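Local coordinates for Lmo0135 protein (PDB 5ISU) that is the substrate-binding protein CtaP of an ABC transporter and probably takes part in the uptake of peptides, at residues V96-T99 and V100-L104; I154-H157 and I158-V162; N348-K351 and S352-S355; W433-G436 and A437-D441; K443-Q446 and E447-K451. All coordinates share one frame; numbering follows the deposited sequence.

Contact 1 of 5, residues V96-T99 and V100-L104; sequences VVFT and VNSIL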
# COMPACT_ATOMS: atom_id res chain seq x y z
N VAL A 96 0.52 23.61 6.70
CA VAL A 96 -0.49 22.77 6.07
C VAL A 96 -0.95 23.42 4.78
O VAL A 96 -0.98 22.78 3.74
CB VAL A 96 -1.70 22.52 7.00
CG1 VAL A 96 -2.76 21.68 6.30
CG2 VAL A 96 -1.24 21.86 8.30
N VAL A 97 -1.28 24.71 4.84
CA VAL A 97 -1.72 25.48 3.67
C VAL A 97 -0.65 25.45 2.59
O VAL A 97 -0.96 25.23 1.41
CB VAL A 97 -2.02 26.95 4.02
CG1 VAL A 97 -2.33 27.77 2.76
CG2 VAL A 97 -3.18 27.04 5.00
N PHE A 98 0.59 25.71 3.00
CA PHE A 98 1.70 25.70 2.06
C PHE A 98 1.87 24.33 1.41
O PHE A 98 2.13 24.24 0.21
CB PHE A 98 3.02 26.14 2.72
CG PHE A 98 4.23 25.84 1.88
CD1 PHE A 98 4.60 26.68 0.85
CD2 PHE A 98 4.95 24.68 2.10
CE1 PHE A 98 5.69 26.38 0.06
CE2 PHE A 98 6.04 24.36 1.30
CZ PHE A 98 6.41 25.22 0.28
N THR A 99 1.74 23.27 2.20
CA THR A 99 1.91 21.93 1.65
C THR A 99 0.88 21.62 0.56
O THR A 99 1.23 21.12 -0.51
CB THR A 99 1.90 20.82 2.72
OG1 THR A 99 2.89 21.09 3.73
CG2 THR A 99 2.21 19.48 2.07
N VAL A 100 -0.39 21.95 0.82
CA VAL A 100 -1.46 21.69 -0.14
C VAL A 100 -1.24 22.51 -1.41
O VAL A 100 -1.41 21.99 -2.51
CB VAL A 100 -2.85 22.00 0.44
CG1 VAL A 100 -3.95 21.92 -0.65
CG2 VAL A 100 -3.17 21.06 1.58
N ASN A 101 -0.87 23.78 -1.26
CA ASN A 101 -0.61 24.65 -2.43
C ASN A 101 0.60 24.14 -3.22
O ASN A 101 0.63 24.25 -4.45
CB ASN A 101 -0.42 26.12 -2.03
CG ASN A 101 -1.71 26.75 -1.48
OD1 ASN A 101 -1.66 27.62 -0.61
ND2 ASN A 101 -2.85 26.31 -1.98
N SER A 102 1.59 23.57 -2.52
CA SER A 102 2.77 23.04 -3.21
C SER A 102 2.42 21.74 -3.98
O SER A 102 3.04 21.44 -4.99
CB SER A 102 3.96 22.84 -2.25
OG SER A 102 3.74 21.74 -1.38
N ILE A 103 1.41 21.01 -3.51
CA ILE A 103 0.94 19.79 -4.22
C ILE A 103 0.05 20.18 -5.40
O ILE A 103 0.10 19.55 -6.48
CB ILE A 103 0.16 18.84 -3.28
CG1 ILE A 103 1.11 18.20 -2.25
CG2 ILE A 103 -0.51 17.71 -4.07
CD1 ILE A 103 0.41 17.34 -1.22
N LEU A 104 -0.79 21.20 -5.19
CA LEU A 104 -1.67 21.68 -6.25
C LEU A 104 -0.91 22.30 -7.41
O LEU A 104 -1.36 22.26 -8.55
CB LEU A 104 -2.68 22.71 -5.70
CG LEU A 104 -3.84 22.17 -4.86
CD1 LEU A 104 -4.64 23.33 -4.26
CD2 LEU A 104 -4.75 21.27 -5.69

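Contact 2 of 5, residues I154-H157 and I158-V162; sequences IPKH and IFEGV. With EDO (1,2-ethanediol), chain B.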
# COMPACT_ATOMS: atom_id res chain seq x y z
N ILE A 154 4.83 19.53 5.09
CA ILE A 154 6.24 19.90 4.90
C ILE A 154 6.43 21.33 5.42
O ILE A 154 5.47 22.04 5.63
CB ILE A 154 6.75 19.67 3.45
CG1 ILE A 154 6.02 20.53 2.42
CG2 ILE A 154 6.60 18.20 3.10
CD1 ILE A 154 6.57 20.38 1.01
N PRO A 155 7.68 21.73 5.72
CA PRO A 155 7.85 23.07 6.29
C PRO A 155 7.92 24.21 5.26
O PRO A 155 8.70 24.16 4.31
CB PRO A 155 9.15 22.94 7.08
CG PRO A 155 9.88 21.80 6.47
CD PRO A 155 8.88 20.89 5.86
N LYS A 156 7.11 25.24 5.49
CA LYS A 156 7.05 26.41 4.63
C LYS A 156 8.39 27.18 4.68
O LYS A 156 8.97 27.50 3.63
CB LYS A 156 5.86 27.29 5.06
CG LYS A 156 5.65 28.59 4.29
CD LYS A 156 4.40 29.29 4.82
CE LYS A 156 4.17 30.68 4.24
NZ LYS A 156 3.92 30.68 2.77
N HIS A 157 8.92 27.40 5.89
CA HIS A 157 10.17 28.15 6.02
C HIS A 157 11.36 27.52 5.25
O HIS A 157 12.33 28.20 4.94
CB HIS A 157 10.53 28.38 7.50
CG HIS A 157 11.04 27.16 8.20
ND1 HIS A 157 10.21 26.19 8.73
CD2 HIS A 157 12.31 26.76 8.48
CE1 HIS A 157 10.94 25.24 9.27
NE2 HIS A 157 12.22 25.57 9.15
N ILE A 158 11.26 26.24 4.94
CA ILE A 158 12.29 25.52 4.19
C ILE A 158 12.04 25.53 2.68
O ILE A 158 12.95 25.80 1.90
CB ILE A 158 12.37 24.03 4.64
CG1 ILE A 158 12.71 23.89 6.13
CG2 ILE A 158 13.39 23.24 3.81
CD1 ILE A 158 14.03 24.50 6.56
N PHE A 159 10.82 25.22 2.25
CA PHE A 159 10.51 25.11 0.80
C PHE A 159 9.84 26.30 0.10
O PHE A 159 9.67 26.27 -1.11
CB PHE A 159 9.74 23.83 0.54
CG PHE A 159 10.51 22.59 0.86
CD1 PHE A 159 11.46 22.11 -0.02
CD2 PHE A 159 10.29 21.91 2.05
CE1 PHE A 159 12.18 20.95 0.27
CE2 PHE A 159 11.00 20.77 2.35
CZ PHE A 159 11.94 20.28 1.46
N GLU A 160 9.46 27.33 0.84
CA GLU A 160 8.87 28.52 0.24
C GLU A 160 9.87 29.15 -0.75
O GLU A 160 11.02 29.40 -0.40
CB GLU A 160 8.52 29.51 1.35
CG GLU A 160 7.82 30.79 0.91
CD GLU A 160 7.54 31.71 2.10
OE1 GLU A 160 8.45 31.87 2.94
OE2 GLU A 160 6.42 32.27 2.17
N GLY A 161 9.43 29.37 -1.99
CA GLY A 161 10.29 29.96 -3.03
C GLY A 161 11.22 28.98 -3.74
O GLY A 161 12.08 29.39 -4.53
N VAL A 162 11.08 27.68 -3.46
CA VAL A 162 11.88 26.67 -4.15
C VAL A 162 11.10 26.28 -5.40
O VAL A 162 9.95 25.86 -5.31
CB VAL A 162 12.13 25.43 -3.28
CG1 VAL A 162 12.78 24.31 -4.10
CG2 VAL A 162 13.00 25.79 -2.07
C1 EDO B . 2.03 29.50 -0.53
O1 EDO B . 2.16 28.50 -1.54
C2 EDO B . 0.87 29.14 0.38
O2 EDO B . 1.22 29.40 1.74

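Contact 3 of 5, residues N348-K351 and S352-S355; sequences NNSK and SQES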
# COMPACT_ATOMS: atom_id res chain seq x y z
N ASN A 348 10.12 -13.30 -12.38
CA ASN A 348 11.08 -14.42 -12.38
C ASN A 348 11.94 -14.53 -11.11
O ASN A 348 12.79 -15.42 -11.01
CB ASN A 348 12.01 -14.36 -13.61
CG ASN A 348 12.95 -13.15 -13.61
OD1 ASN A 348 12.90 -12.29 -12.72
ND2 ASN A 348 13.80 -13.08 -14.62
N ASN A 349 11.73 -13.63 -10.15
CA ASN A 349 12.49 -13.61 -8.90
C ASN A 349 11.59 -13.74 -7.66
O ASN A 349 11.93 -13.23 -6.59
CB ASN A 349 13.27 -12.30 -8.83
CG ASN A 349 12.36 -11.08 -8.74
OD1 ASN A 349 11.13 -11.18 -8.89
ND2 ASN A 349 12.95 -9.93 -8.49
N SER A 350 10.44 -14.39 -7.81
CA SER A 350 9.49 -14.55 -6.70
C SER A 350 9.06 -16.00 -6.61
O SER A 350 8.32 -16.48 -7.46
CB SER A 350 8.27 -13.66 -6.90
OG SER A 350 7.30 -13.88 -5.88
N LYS A 351 9.55 -16.69 -5.59
CA LYS A 351 9.19 -18.10 -5.40
C LYS A 351 7.69 -18.29 -5.22
O LYS A 351 7.14 -19.27 -5.71
CB LYS A 351 9.99 -18.71 -4.25
CG LYS A 351 9.89 -17.97 -2.91
CD LYS A 351 11.14 -18.18 -2.04
CE LYS A 351 12.35 -17.45 -2.63
NZ LYS A 351 13.61 -17.62 -1.85
N SER A 352 7.04 -17.33 -4.56
CA SER A 352 5.60 -17.38 -4.36
C SER A 352 4.87 -17.39 -5.69
O SER A 352 4.03 -18.25 -5.94
CB SER A 352 5.10 -16.20 -3.54
OG SER A 352 5.60 -16.28 -2.23
N GLN A 353 5.23 -16.43 -6.55
CA GLN A 353 4.59 -16.34 -7.86
C GLN A 353 4.87 -17.58 -8.73
O GLN A 353 3.99 -18.00 -9.48
CB GLN A 353 4.91 -15.01 -8.57
CG GLN A 353 4.21 -13.80 -7.92
CD GLN A 353 4.28 -12.50 -8.75
OE1 GLN A 353 4.71 -12.49 -9.90
NE2 GLN A 353 3.82 -11.40 -8.15
N GLU A 354 6.04 -18.22 -8.60
CA GLU A 354 6.26 -19.44 -9.41
C GLU A 354 5.39 -20.61 -8.92
O GLU A 354 4.81 -21.33 -9.73
CB GLU A 354 7.74 -19.86 -9.52
CG GLU A 354 7.93 -21.11 -10.39
CD GLU A 354 9.25 -21.17 -11.14
OE1 GLU A 354 9.87 -22.27 -11.21
OE2 GLU A 354 9.66 -20.13 -11.68
N SER A 355 5.28 -20.77 -7.60
CA SER A 355 4.44 -21.81 -7.02
C SER A 355 2.97 -21.62 -7.38
O SER A 355 2.24 -22.59 -7.61
CB SER A 355 4.60 -21.82 -5.50
OG SER A 355 5.94 -22.12 -5.14

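Contact 4 of 5, residues W433-G436 and A437-D441; sequences WEKG and AVTAD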
# COMPACT_ATOMS: atom_id res chain seq x y z
N TRP A 433 -18.78 3.62 -10.19
CA TRP A 433 -17.54 4.13 -9.61
C TRP A 433 -17.67 5.63 -9.40
O TRP A 433 -17.46 6.11 -8.30
CB TRP A 433 -16.31 3.85 -10.47
CG TRP A 433 -15.73 2.43 -10.41
CD1 TRP A 433 -15.77 1.48 -11.40
CD2 TRP A 433 -14.99 1.84 -9.33
NE1 TRP A 433 -15.11 0.36 -11.00
CE2 TRP A 433 -14.62 0.55 -9.73
CE3 TRP A 433 -14.59 2.29 -8.07
CZ2 TRP A 433 -13.89 -0.33 -8.90
CZ3 TRP A 433 -13.87 1.43 -7.25
CH2 TRP A 433 -13.52 0.14 -7.67
N GLU A 434 -18.05 6.35 -10.46
CA GLU A 434 -18.20 7.82 -10.37
C GLU A 434 -19.30 8.26 -9.41
O GLU A 434 -19.14 9.24 -8.69
CB GLU A 434 -18.36 8.46 -11.74
CG GLU A 434 -17.06 8.39 -12.55
CD GLU A 434 -17.02 9.37 -13.72
OE1 GLU A 434 -18.10 9.81 -14.19
OE2 GLU A 434 -15.89 9.71 -14.16
N LYS A 435 -20.39 7.50 -9.38
CA LYS A 435 -21.49 7.77 -8.47
C LYS A 435 -21.03 7.61 -7.01
O LYS A 435 -21.39 8.40 -6.16
CB LYS A 435 -22.66 6.83 -8.79
CG LYS A 435 -23.96 7.07 -8.03
CD LYS A 435 -24.97 5.98 -8.43
CE LYS A 435 -26.23 5.95 -7.56
NZ LYS A 435 -27.09 7.14 -7.74
N GLY A 436 -20.21 6.60 -6.74
CA GLY A 436 -19.72 6.35 -5.39
C GLY A 436 -18.83 7.47 -4.88
O GLY A 436 -18.85 7.80 -3.69
N ALA A 437 -18.06 8.05 -5.79
CA ALA A 437 -17.17 9.16 -5.47
C ALA A 437 -17.90 10.41 -5.02
O ALA A 437 -17.33 11.19 -4.25
CB ALA A 437 -16.28 9.50 -6.67
N VAL A 438 -19.15 10.62 -5.48
CA VAL A 438 -19.92 11.84 -5.14
C VAL A 438 -21.09 11.66 -4.15
O VAL A 438 -21.82 12.61 -3.89
CB VAL A 438 -20.43 12.58 -6.42
CG1 VAL A 438 -19.28 12.85 -7.37
CG2 VAL A 438 -21.51 11.77 -7.14
N THR A 439 -21.23 10.46 -3.57
CA THR A 439 -22.33 10.15 -2.65
C THR A 439 -21.92 10.27 -1.19
O THR A 439 -21.12 9.46 -0.70
CB THR A 439 -22.89 8.73 -2.92
OG1 THR A 439 -23.41 8.67 -4.25
CG2 THR A 439 -24.01 8.39 -1.94
N ALA A 440 -22.51 11.22 -0.48
CA ALA A 440 -22.16 11.48 0.93
C ALA A 440 -22.80 10.55 1.95
O ALA A 440 -22.15 10.18 2.92
CB ALA A 440 -22.49 12.92 1.29
N ASP A 441 -24.07 10.19 1.77
CA ASP A 441 -24.78 9.33 2.73
C ASP A 441 -24.06 7.99 2.84
O ASP A 441 -23.81 7.33 1.83
CB ASP A 441 -26.25 9.14 2.32
CG ASP A 441 -27.10 8.50 3.43
OD1 ASP A 441 -26.55 7.92 4.40
OD2 ASP A 441 -28.35 8.58 3.33

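Contact 5 of 5, residues K443-Q446 and E447-K451; sequences KERQ and EIYEK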
# COMPACT_ATOMS: atom_id res chain seq x y z
N LYS A 443 -24.90 4.90 4.14
CA LYS A 443 -25.62 3.70 3.68
C LYS A 443 -25.81 3.64 2.16
O LYS A 443 -25.66 2.57 1.57
CB LYS A 443 -26.95 3.49 4.44
CG LYS A 443 -27.87 4.70 4.51
CD LYS A 443 -29.11 4.39 5.36
CE LYS A 443 -29.76 5.67 5.89
NZ LYS A 443 -30.13 6.64 4.82
N GLU A 444 -26.12 4.77 1.52
CA GLU A 444 -26.24 4.80 0.05
C GLU A 444 -24.88 4.54 -0.62
O GLU A 444 -24.80 3.96 -1.71
CB GLU A 444 -26.79 6.13 -0.45
CG GLU A 444 -28.24 6.40 -0.08
CD GLU A 444 -28.76 7.73 -0.64
OE1 GLU A 444 -27.94 8.51 -1.20
OE2 GLU A 444 -29.98 8.01 -0.52
N ARG A 445 -23.81 4.97 0.04
CA ARG A 445 -22.48 4.80 -0.50
C ARG A 445 -22.07 3.32 -0.28
O ARG A 445 -21.41 2.72 -1.13
CB ARG A 445 -21.51 5.80 0.16
CG ARG A 445 -20.28 6.03 -0.68
CD ARG A 445 -19.16 6.82 -0.02
NE ARG A 445 -18.06 6.88 -0.99
CZ ARG A 445 -16.76 6.96 -0.70
NH1 ARG A 445 -16.32 6.98 0.56
NH2 ARG A 445 -15.88 6.99 -1.70
N GLN A 446 -22.51 2.72 0.83
CA GLN A 446 -22.23 1.31 1.10
C GLN A 446 -22.85 0.44 -0.00
O GLN A 446 -22.17 -0.43 -0.55
CB GLN A 446 -22.74 0.87 2.48
CG GLN A 446 -22.36 -0.58 2.84
CD GLN A 446 -22.89 -1.03 4.21
OE1 GLN A 446 -23.28 -2.20 4.38
NE2 GLN A 446 -22.94 -0.12 5.17
N GLU A 447 -24.11 0.70 -0.34
CA GLU A 447 -24.80 -0.07 -1.39
C GLU A 447 -24.10 -0.01 -2.75
O GLU A 447 -24.05 -1.01 -3.45
CB GLU A 447 -26.27 0.36 -1.53
CG GLU A 447 -27.13 -0.01 -0.34
CD GLU A 447 -28.61 0.34 -0.49
OE1 GLU A 447 -29.03 0.92 -1.53
OE2 GLU A 447 -29.37 0.02 0.44
N ILE A 448 -23.55 1.14 -3.09
CA ILE A 448 -22.85 1.32 -4.37
C ILE A 448 -21.58 0.47 -4.44
O ILE A 448 -21.37 -0.25 -5.42
CB ILE A 448 -22.51 2.81 -4.64
CG1 ILE A 448 -23.81 3.60 -4.84
CG2 ILE A 448 -21.64 2.95 -5.89
CD1 ILE A 448 -23.65 5.10 -4.75
N TYR A 449 -20.74 0.53 -3.42
CA TYR A 449 -19.52 -0.28 -3.45
C TYR A 449 -19.82 -1.78 -3.29
O TYR A 449 -19.03 -2.61 -3.75
CB TYR A 449 -18.45 0.25 -2.50
CG TYR A 449 -17.92 1.59 -2.99
CD1 TYR A 449 -17.03 1.67 -4.05
CD2 TYR A 449 -18.34 2.78 -2.40
CE1 TYR A 449 -16.58 2.89 -4.52
CE2 TYR A 449 -17.89 4.00 -2.86
CZ TYR A 449 -17.01 4.05 -3.91
OH TYR A 449 -16.54 5.29 -4.32
N GLU A 450 -20.95 -2.13 -2.68
CA GLU A 450 -21.35 -3.55 -2.62
C GLU A 450 -21.68 -4.06 -4.02
O GLU A 450 -21.24 -5.16 -4.40
CB GLU A 450 -22.48 -3.80 -1.64
CG GLU A 450 -22.00 -3.71 -0.20
CD GLU A 450 -23.08 -3.98 0.83
OE1 GLU A 450 -24.29 -3.91 0.50
OE2 GLU A 450 -22.71 -4.27 1.98
N LYS A 451 -22.39 -3.25 -4.81
CA LYS A 451 -22.71 -3.65 -6.17
C LYS A 451 -21.45 -3.78 -6.99
O LYS A 451 -21.34 -4.70 -7.79
CB LYS A 451 -23.72 -2.73 -6.88
CG LYS A 451 -25.15 -2.93 -6.41
CD LYS A 451 -26.19 -2.62 -7.50
CE LYS A 451 -26.32 -1.15 -7.87
NZ LYS A 451 -26.98 -0.35 -6.80

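Contact 1 of 5, residues V96-T99 and V100-L104
The last two turns of helix 93-104, a helix that lies against strands 121-129 and 132-136, pair V96, V97, F98 and T99 with V100, N101, S102 and I103 in unbroken i to i+4 register. The rungs run from V100 N to V96 O, from N101 N to V97 O at 3.0 Å, from S102 N to F98 O, and from I103 N to T99 O. A side chain adds a second grip on the last of these carbonyls: S102 OG donates to T99 O at 2.7 Å. It can do so because chi1 of 72° sets the hydroxyl between the backbone N and the carbonyl carbon, turned back along the helix. S102 OG and I103 N approach T99 O from the same face of its plane, and S102 OG also bonds N34 ND2, so the buried hydroxyl ties the helix to a neighbouring loop. The T99 hydroxyl turns elsewhere, to D95 O and I154 N. V97 and N101 lie side by side, pointing the same way, CG1 of V97 being 3.4 Å from OD1 of N101. CB of S102 sits over one face of the F98 ring, displaced toward the rim, with F98 CZ 4.3 Å from S102 CB.

Contact 2 of 5, residues I154-H157 and I158-V162
I158 stands with its side chain wedged between the ring of P155 and the imidazole of H157. Its CB lies 3.8 Å from CG of P155. From there CG1, set anti to the carbonyl carbon (chi1 -60°), reaches both neighbours: it is 3.5 Å from CG of P155 and forms a CH-pi contact over one face of the H157 ring, 3.8 Å from the centroid. CD1 carries on along the same imidazole and ends 3.3 Å from H157 NE2. The other branch, CG2, lies over a face of the F159 ring. That imidazole is held by D87, which NE2 bonds, and it meets the ring of W85. CD2 of F159 comes within 4.2 Å of CD1 of I154, and the two side chains cross at about a right angle. K156 and E160 form a salt bridge one turn apart, NZ to OE2 at 3.0 Å, with the ammonium above the carboxylate plane; the same NZ bonds O2 of an ethanediol, probably from the crystallisation liquor. The backbone is closed by F159 N on P155 O and by E160 N on K156 O at 2.8 Å. With P155 at the N-cap and a type II beta turn from F159 to V162, G161 having positive phi, the arrangement is that of a single-turn helix running directly into a reverse turn.

Contact 3 of 5, residues N348-K351 and S352-S355
K351 O takes two bonds from one residue, S355: the backbone N at 3.0 Å and the hydroxyl OG at 3.1 Å. The two donors come in from opposite faces of the carbonyl plane, and the hydroxyl can bend back this far because S355 OG lies beside its own backbone N, chi1 -63°. One residue earlier, S350 O accepts from E354 N at 3.1 Å, with the donor in the carbonyl plane. S350 also caps the start of the helix with its side chain. Its OG, anti to the backbone N (chi1 176°), points toward the first turn and takes a weak but straight bond from Q353 N, at 3.4 Å with an angle of 168° at the hydrogen. CG of Q353 rests 3.7 Å from this same OG, so the aliphatic part of the glutamine lies against the capping hydroxyl. The Q353 amide reaches back to the strand that precedes the loop, its OE1 accepting from L347 N. Serine at the N-cap, accepting from the amide three residues on, is the classical start of an alpha helix, here helix 351-365, which follows strand 341-347 and precedes the parallel strand 370-376 in a beta-alpha-beta crossover.

Contact 4 of 5, residues W433-G436 and A437-D441
Hydrogen bonds from V438 and T439 converge on K435 O in the C-terminal part of helix 427-438. This oxygen accepts from T439 OG1 at 2.8 Å and from V438 N at 3.2 Å, and the two donors stand above opposite faces of the carbonyl plane. T439 OG1, anti to its own carbonyl carbon (chi1 -61°), thus takes hold of a carbonyl one turn back. One step earlier A437 N makes the regular bond to W433 O at 3.2 Å, with a weak second one to E434 O at 3.3 Å. V438 N bonds the carbonyl three residues back, and does so from well above its plane.

The remaining contacts are van der Waals approaches of carbon to oxygen. CB of A437 lies 3.5 Å from E434 O. Both methyls of V438 approach that same E434 O, and CG2 of V438 is also 3.5 Å from K435 O. The CG of K435 passes T439 OG1 at 4.1 Å, the two chains crossing at a slant.

Links to the next helix are both polar and apolar. G436 O accepts from R445 NE, T439 packs on E444 and I448, and D441, the N-cap of helix 442-458, forms a salt bridge with K443 through OD2. The whole is a helix-loop-helix connection, in which a threonine hydroxyl bonds a carbonyl in the C-terminal part of helix 427-438 and an aspartate caps the start of the next helix.

Contact 5 of 5, residues K443-Q446 and E447-K451
R445 and Y449 are brought together by their torsions: CG of R445 lies anti to the backbone N (chi1 -159°) and its chain stays extended to NE, while the Y449 ring leaves its backbone with CG anti to the carbonyl carbon. The two side chains thus cross one turn apart on the same flank of the helix, the guanidinium and ring planes 85° to each other. R445 CG meets the ring at its edge, in plane, 3.8 Å from CE2 of Y449, and NE comes to 3.4 Å from that same carbon. At the far end NH2 donates to Y449 OH at 3.2 Å, a bent bond of 138°, with the hydroxyl tilted from the guanidinium plane. The other nitrogens have their own partners: NH1 makes a salt bridge with D405 and NE bonds a backbone carbonyl of the preceding helix. Along the backbone, E447 N bonds K443 O, E450 N bonds Q446 O at 3.0 Å, and Y449 N bonds R445 O. I448 N reaches E444 O by a weak bond, and I448 CG1 also presses on that carbonyl at 3.3 Å. With aspartate, backbone carbonyl and phenol all bonded, the buried guanidinium is fixed in rotation, and its positive charge, with the D405 carboxylate beside it, is probably largely balanced within the protein.

From the N terminus the five contacts come in series, none nested in or crossing another, and each closes only a turn or two of local chain. Contacts 1 and 2, with centres about 10 Å apart, do touch: helix 93-104 meets the short helix 156-159, with F98 packed on K156 and F159. Contact 3, where strand 341-347 passes into helix 351-365, lies across the chain's centre from contacts 1, 2 and 4, about 41 Å from contact 1 between centres. Contacts 4 and 5 form the second touching pair, their centres about 9 Å apart, and join consecutive helices 427-438 and 442-458.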